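Phospholipase C-beta (PLC-beta) (Sepia officinalis, PDB 3QR0) belongs to the beta class of phospholipase C, joining PH, EF-hand-like, TIM-barrel and C2 domains in one chain, with a calcium ion bound in the barrel. Local coordinates at residues A[238-243]-A[247-252]; A[252-257]-A[303-308]. One frame throughout, in Å; residues are numbered along the deposited sequence.

Contact 1 of 2, residues A[238-243]-A[247-252]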
loop_
_atom_site.group_PDB
_atom_site.type_symbol
_atom_site.label_atom_id
_atom_site.label_comp_id
_atom_site.label_asym_id
_atom_site.label_seq_id
_atom_site.Cartn_x
_atom_site.Cartn_y
_atom_site.Cartn_z
ATOM N N LEU A 238 -10.976 25.459 -20.864
ATOM C CA LEU A 238 -10.616 24.471 -21.894
ATOM C C LEU A 238 -11.310 24.704 -23.236
ATOM O O LEU A 238 -10.776 24.327 -24.280
ATOM C CB LEU A 238 -10.904 23.044 -21.411
ATOM C CG LEU A 238 -10.187 22.610 -20.129
ATOM C CD1 LEU A 238 -10.396 21.117 -19.882
ATOM C CD2 LEU A 238 -8.703 22.949 -20.178
ATOM N N SER A 239 -12.492 25.316 -23.205
ATOM C CA SER A 239 -13.231 25.639 -24.426
ATOM C C SER A 239 -12.813 26.981 -25.034
ATOM O O SER A 239 -13.335 27.377 -26.078
ATOM C CB SER A 239 -14.733 25.678 -24.140
ATOM O OG SER A 239 -15.059 26.730 -23.246
ATOM N N LYS A 240 -11.901 27.689 -24.363
ATOM C CA LYS A 240 -11.461 29.023 -24.791
ATOM C C LYS A 240 -12.643 30.004 -24.851
ATOM O O LYS A 240 -12.599 30.997 -25.578
ATOM C CB LYS A 240 -10.746 28.944 -26.149
ATOM C CG LYS A 240 -9.660 27.862 -26.230
ATOM C CD LYS A 240 -8.275 28.415 -25.920
ATOM C CE LYS A 240 -7.199 27.330 -25.889
ATOM N NZ LYS A 240 -6.839 26.916 -24.499
ATOM N N ASN A 241 -13.684 29.716 -24.065
ATOM C CA ASN A 241 -14.937 30.480 -24.056
ATOM C C ASN A 241 -15.668 30.518 -25.413
ATOM O O ASN A 241 -16.410 31.462 -25.695
ATOM C CB ASN A 241 -14.681 31.904 -23.535
ATOM C CG ASN A 241 -15.947 32.597 -23.054
ATOM O OD1 ASN A 241 -16.859 31.964 -22.527
ATOM N ND2 ASN A 241 -16.004 33.909 -23.238
ATOM N N LYS A 242 -15.482 29.484 -26.233
ATOM C CA LYS A 242 -16.027 29.463 -27.601
ATOM C C LYS A 242 -17.265 28.571 -27.765
ATOM O O LYS A 242 -17.773 28.412 -28.876
ATOM C CB LYS A 242 -14.947 29.013 -28.587
ATOM C CG LYS A 242 -13.743 29.941 -28.649
ATOM C CD LYS A 242 -12.947 29.738 -29.936
ATOM C CE LYS A 242 -11.661 30.551 -29.931
ATOM N NZ LYS A 242 -11.121 30.743 -31.306
ATOM N N GLY A 243 -17.756 28.010 -26.664
ATOM C CA GLY A 243 -18.890 27.088 -26.697
ATOM C C GLY A 243 -18.436 25.743 -26.172
ATOM O O GLY A 243 -17.715 25.676 -25.181
ATOM N N THR A 247 -13.082 18.669 -30.676
ATOM C CA THR A 247 -12.112 17.572 -30.756
ATOM C C THR A 247 -10.669 18.058 -30.632
ATOM O O THR A 247 -9.877 17.483 -29.888
ATOM C CB THR A 247 -12.255 16.801 -32.084
ATOM O OG1 THR A 247 -13.558 16.212 -32.151
ATOM C CG2 THR A 247 -11.193 15.709 -32.205
ATOM N N VAL A 248 -10.344 19.128 -31.347
ATOM C CA VAL A 248 -8.990 19.683 -31.347
ATOM C C VAL A 248 -8.641 20.301 -29.990
ATOM O O VAL A 248 -7.529 20.117 -29.491
ATOM C CB VAL A 248 -8.811 20.706 -32.480
ATOM C CG1 VAL A 248 -7.454 21.384 -32.393
ATOM C CG2 VAL A 248 -8.961 20.012 -33.827
ATOM N N MET A 249 -9.598 21.003 -29.383
ATOM C CA MET A 249 -9.409 21.552 -28.037
ATOM C C MET A 249 -9.196 20.451 -27.002
ATOM O O MET A 249 -8.385 20.600 -26.091
ATOM C CB MET A 249 -10.605 22.409 -27.620
ATOM C CG MET A 249 -10.713 23.736 -28.335
ATOM S SD MET A 249 -12.295 24.531 -27.961
ATOM C CE MET A 249 -12.283 25.835 -29.185
ATOM N N PHE A 250 -9.934 19.352 -27.135
ATOM C CA PHE A 250 -9.800 18.233 -26.213
ATOM C C PHE A 250 -8.441 17.552 -26.398
ATOM O O PHE A 250 -7.766 17.223 -25.422
ATOM C CB PHE A 250 -10.962 17.241 -26.398
ATOM C CG PHE A 250 -11.070 16.204 -25.306
ATOM C CD1 PHE A 250 -11.079 16.576 -23.963
ATOM C CD2 PHE A 250 -11.188 14.855 -25.621
ATOM C CE1 PHE A 250 -11.181 15.620 -22.960
ATOM C CE2 PHE A 250 -11.297 13.894 -24.624
ATOM C CZ PHE A 250 -11.291 14.274 -23.292
ATOM N N ARG A 251 -8.040 17.361 -27.649
ATOM C CA ARG A 251 -6.744 16.767 -27.975
ATOM C C ARG A 251 -5.595 17.551 -27.335
ATOM O O ARG A 251 -4.715 16.976 -26.699
ATOM C CB ARG A 251 -6.559 16.738 -29.488
ATOM C CG ARG A 251 -5.283 16.037 -29.962
ATOM C CD ARG A 251 -4.932 16.487 -31.353
ATOM N NE ARG A 251 -4.551 17.894 -31.365
ATOM C CZ ARG A 251 -4.427 18.643 -32.453
ATOM N NH1 ARG A 251 -4.649 18.141 -33.663
ATOM N NH2 ARG A 251 -4.074 19.912 -32.330
ATOM N N ASP A 252 -5.621 18.868 -27.497
ATOM C CA ASP A 252 -4.592 19.729 -26.922
ATOM C C ASP A 252 -4.636 19.718 -25.395
ATOM O O ASP A 252 -3.590 19.740 -24.753
ATOM C CB ASP A 252 -4.712 21.151 -27.475
ATOM C CG ASP A 252 -4.344 21.232 -28.950
ATOM O OD1 ASP A 252 -4.592 22.284 -29.573
ATOM O OD2 ASP A 252 -3.805 20.244 -29.496
HETATM O O HOH W 1 -8.283 23.125 -24.755
#
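Leu-238 O accepts a hydrogen bond from a water 2.8 Å away, and the same water donates to Met-249 O at 2.9 Å, so one solvent molecule spans two backbone carbonyls. The remaining link is the Met-249 side chain. Its CG lies anti to the carbonyl carbon (chi1 -72°), and the chain beyond runs extended, which carries the thioether from helix 247-257 across to the turn. Met-249 SD rests 3.6 Å from Ser-239 O. The terminal Met-249 CE reaches 4.0 Å from Lys-242 CD. There Lys-242, itself extended, crosses the methionine at about a right angle, touching the methyl with CB and CD alone. Lys-240 CG adds a looser flank. Helix 230-238 ends in a Schellman motif at Lys-240, and a type I' turn from Ser-239 to Lys-242 is closed by Lys-242 N to Ser-239 O at 3.0 Å. Ser-239 OG bonds back to Phe-235 O and also accepts a weak bond from Asn-241 N. The helix-loop-helix formed by helices 230-238 and 247-257, with strand 245-246 between them, is consistent with the EF-hand-like family to which this region belongs.

Contact 2 of 2, residues A[252-257]-A[303-308]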
loop_
_atom_site.group_PDB
_atom_site.type_symbol
_atom_site.label_atom_id
_atom_site.label_comp_id
_atom_site.label_asym_id
_atom_site.label_seq_id
_atom_site.Cartn_x
_atom_site.Cartn_y
_atom_site.Cartn_z
ATOM N N ASP A 252 -5.621 18.868 -27.497
ATOM C CA ASP A 252 -4.592 19.729 -26.922
ATOM C C ASP A 252 -4.636 19.718 -25.395
ATOM O O ASP A 252 -3.590 19.740 -24.753
ATOM C CB ASP A 252 -4.712 21.151 -27.475
ATOM C CG ASP A 252 -4.344 21.232 -28.950
ATOM O OD1 ASP A 252 -4.592 22.284 -29.573
ATOM O OD2 ASP A 252 -3.805 20.244 -29.496
ATOM N N PHE A 253 -5.836 19.650 -24.820
ATOM C CA PHE A 253 -5.984 19.482 -23.374
ATOM C C PHE A 253 -5.283 18.200 -22.907
ATOM O O PHE A 253 -4.481 18.227 -21.975
ATOM C CB PHE A 253 -7.470 19.464 -22.994
ATOM C CG PHE A 253 -7.746 19.021 -21.586
ATOM C CD1 PHE A 253 -7.302 19.763 -20.505
ATOM C CD2 PHE A 253 -8.497 17.880 -21.341
ATOM C CE1 PHE A 253 -7.572 19.357 -19.211
ATOM C CE2 PHE A 253 -8.773 17.475 -20.049
ATOM C CZ PHE A 253 -8.312 18.214 -18.982
ATOM N N LEU A 254 -5.576 17.085 -23.570
ATOM C CA LEU A 254 -4.974 15.800 -23.210
ATOM C C LEU A 254 -3.459 15.780 -23.422
ATOM O O LEU A 254 -2.727 15.224 -22.599
ATOM C CB LEU A 254 -5.626 14.655 -23.993
ATOM C CG LEU A 254 -7.103 14.377 -23.686
ATOM C CD1 LEU A 254 -7.667 13.311 -24.630
ATOM C CD2 LEU A 254 -7.277 13.961 -22.258
ATOM N N ASN A 255 -2.996 16.383 -24.517
ATOM C CA ASN A 255 -1.577 16.349 -24.874
ATOM C C ASN A 255 -0.720 17.435 -24.198
ATOM O O ASN A 255 0.496 17.273 -24.107
ATOM C CB ASN A 255 -1.405 16.437 -26.397
ATOM C CG ASN A 255 -1.881 15.180 -27.127
ATOM O OD1 ASN A 255 -1.969 14.096 -26.546
ATOM N ND2 ASN A 255 -2.177 15.325 -28.412
ATOM N N ASP A 256 -1.337 18.529 -23.744
ATOM C CA ASP A 256 -0.593 19.659 -23.157
ATOM C C ASP A 256 -0.724 19.708 -21.642
ATOM O O ASP A 256 0.281 19.707 -20.937
ATOM C CB ASP A 256 -1.050 21.007 -23.745
ATOM C CG ASP A 256 -0.738 21.148 -25.235
ATOM O OD1 ASP A 256 0.277 20.580 -25.690
ATOM O OD2 ASP A 256 -1.499 21.845 -25.947
ATOM N N MET A 257 -1.953 19.748 -21.137
ATOM C CA MET A 257 -2.186 19.917 -19.700
ATOM C C MET A 257 -2.174 18.603 -18.917
ATOM O O MET A 257 -1.635 18.544 -17.813
ATOM C CB MET A 257 -3.511 20.639 -19.452
ATOM C CG MET A 257 -3.749 20.962 -17.980
ATOM S SD MET A 257 -5.281 21.839 -17.676
ATOM C CE MET A 257 -4.990 23.391 -18.521
ATOM N N LEU A 303 -16.797 16.454 -17.091
ATOM C CA LEU A 303 -16.787 15.916 -15.729
ATOM C C LEU A 303 -16.745 14.388 -15.756
ATOM O O LEU A 303 -16.029 13.766 -14.971
ATOM C CB LEU A 303 -18.009 16.406 -14.941
ATOM C CG LEU A 303 -18.111 15.983 -13.470
ATOM C CD1 LEU A 303 -16.778 16.143 -12.738
ATOM C CD2 LEU A 303 -19.205 16.784 -12.778
ATOM N N TYR A 304 -17.498 13.792 -16.677
ATOM C CA TYR A 304 -17.494 12.336 -16.847
ATOM C C TYR A 304 -16.074 11.852 -17.170
ATOM O O TYR A 304 -15.563 10.936 -16.528
ATOM C CB TYR A 304 -18.474 11.929 -17.958
ATOM C CG TYR A 304 -18.644 10.436 -18.141
ATOM C CD1 TYR A 304 -19.709 9.755 -17.554
ATOM C CD2 TYR A 304 -17.748 9.705 -18.914
ATOM C CE1 TYR A 304 -19.870 8.379 -17.726
ATOM C CE2 TYR A 304 -17.900 8.327 -19.089
ATOM C CZ TYR A 304 -18.962 7.678 -18.499
ATOM O OH TYR A 304 -19.104 6.322 -18.681
ATOM N N PHE A 305 -15.436 12.477 -18.155
ATOM C CA PHE A 305 -14.051 12.140 -18.500
ATOM C C PHE A 305 -13.123 12.252 -17.296
ATOM O O PHE A 305 -12.313 11.363 -17.036
ATOM C CB PHE A 305 -13.490 13.046 -19.600
ATOM C CG PHE A 305 -11.983 13.031 -19.659
ATOM C CD1 PHE A 305 -11.314 11.940 -20.190
ATOM C CD2 PHE A 305 -11.236 14.076 -19.131
ATOM C CE1 PHE A 305 -9.932 11.902 -20.223
ATOM C CE2 PHE A 305 -9.851 14.044 -19.164
ATOM C CZ PHE A 305 -9.201 12.959 -19.707
ATOM N N LEU A 306 -13.230 13.369 -16.582
ATOM C CA LEU A 306 -12.308 13.670 -15.490
ATOM C C LEU A 306 -12.367 12.616 -14.398
ATOM O O LEU A 306 -11.376 12.394 -13.701
ATOM C CB LEU A 306 -12.587 15.049 -14.901
ATOM C CG LEU A 306 -12.233 16.262 -15.767
ATOM C CD1 LEU A 306 -12.825 17.519 -15.140
ATOM C CD2 LEU A 306 -10.727 16.393 -15.943
ATOM N N MET A 307 -13.521 11.961 -14.279
ATOM C CA MET A 307 -13.752 10.933 -13.272
ATOM C C MET A 307 -13.533 9.516 -13.785
ATOM O O MET A 307 -13.543 8.592 -12.991
ATOM C CB MET A 307 -15.198 11.008 -12.775
ATOM C CG MET A 307 -15.564 12.266 -12.022
ATOM S SD MET A 307 -17.353 12.403 -11.845
ATOM C CE MET A 307 -17.720 10.993 -10.797
ATOM N N CYS A 308 -13.374 9.335 -15.097
ATOM C CA CYS A 308 -13.337 7.986 -15.681
ATOM C C CYS A 308 -11.925 7.415 -15.719
ATOM O O CYS A 308 -10.959 8.103 -15.395
ATOM C CB CYS A 308 -13.971 7.970 -17.077
ATOM S SG CYS A 308 -12.917 8.526 -18.423
#
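Leu-254 and Phe-305 make the tight part of this contact: the methyl CD2 of Leu-254 stands 3.3 Å from CZ, at the far end of the Phe-305 ring, approaching it obliquely. The two side chains slide past each other in opposite directions, each spanning part of the distance between the helices, for the axes of the short helical segments come no nearer than 13.9 Å and cross at 41°. Phe-253 supplies the second bridge. Its CE2 meets CE2 of Phe-305 at 3.7 Å, so Phe-305 comes to the edge of the Phe-253 ring while the Phe-253 atom lies obliquely to Phe-305. Both phenylalanines hold CG anti to the backbone N (chi1 168° for Phe-253, 161° for Phe-305), which aims the two rings at each other. Further along the same edge the packing slackens, with Phe-253 CZ 4.3 Å from Leu-306 CD2. Met-257 SD of the same helix as Phe-253 lies at the edge of that ring, in its plane. All four touching residues are buried and the interface is wholly apolar. The polar residues of segment 252-257 take no part: Asp-256 is exposed, and Asn-255, partly so, is bonded through OD1 to Tyr-271 N. Around this layer, Leu-254 also packs on Cys-276 of helix 273-288, Leu-306 on Ile-231 of helix 230-238, and Met-307 on Leu-152 of helix 151-165, while Leu-306 O accepts a hydrogen bond from His-747 in strand 746-751.

Overall arrangement
Helix 247-257 serves both contacts, which follow one another along the chain and have their centres about 11 Å apart. Contact 1 ties the start of this helix to the turn before it; contact 2 ties its later residues to helix 299-307. Between them the packing is continuous: Leu-238 CD1 lies 3.4 Å from Phe-253 CE1. Phe-250 and Phe-305 meet edge-to-face, Phe-250 CZ lying 3.9 Å from Phe-305 CD1. The centre of contact 1 lies about 37 Å from the centre of the chain. The Phe-305 side chain is about 4 Å from a bound glycerol, probably from the crystallisation liquor. The calcium site (Asn-339, Glu-368, Asp-370, Glu-417) belongs to the TIM-barrel part, apart from this EF-hand-like region.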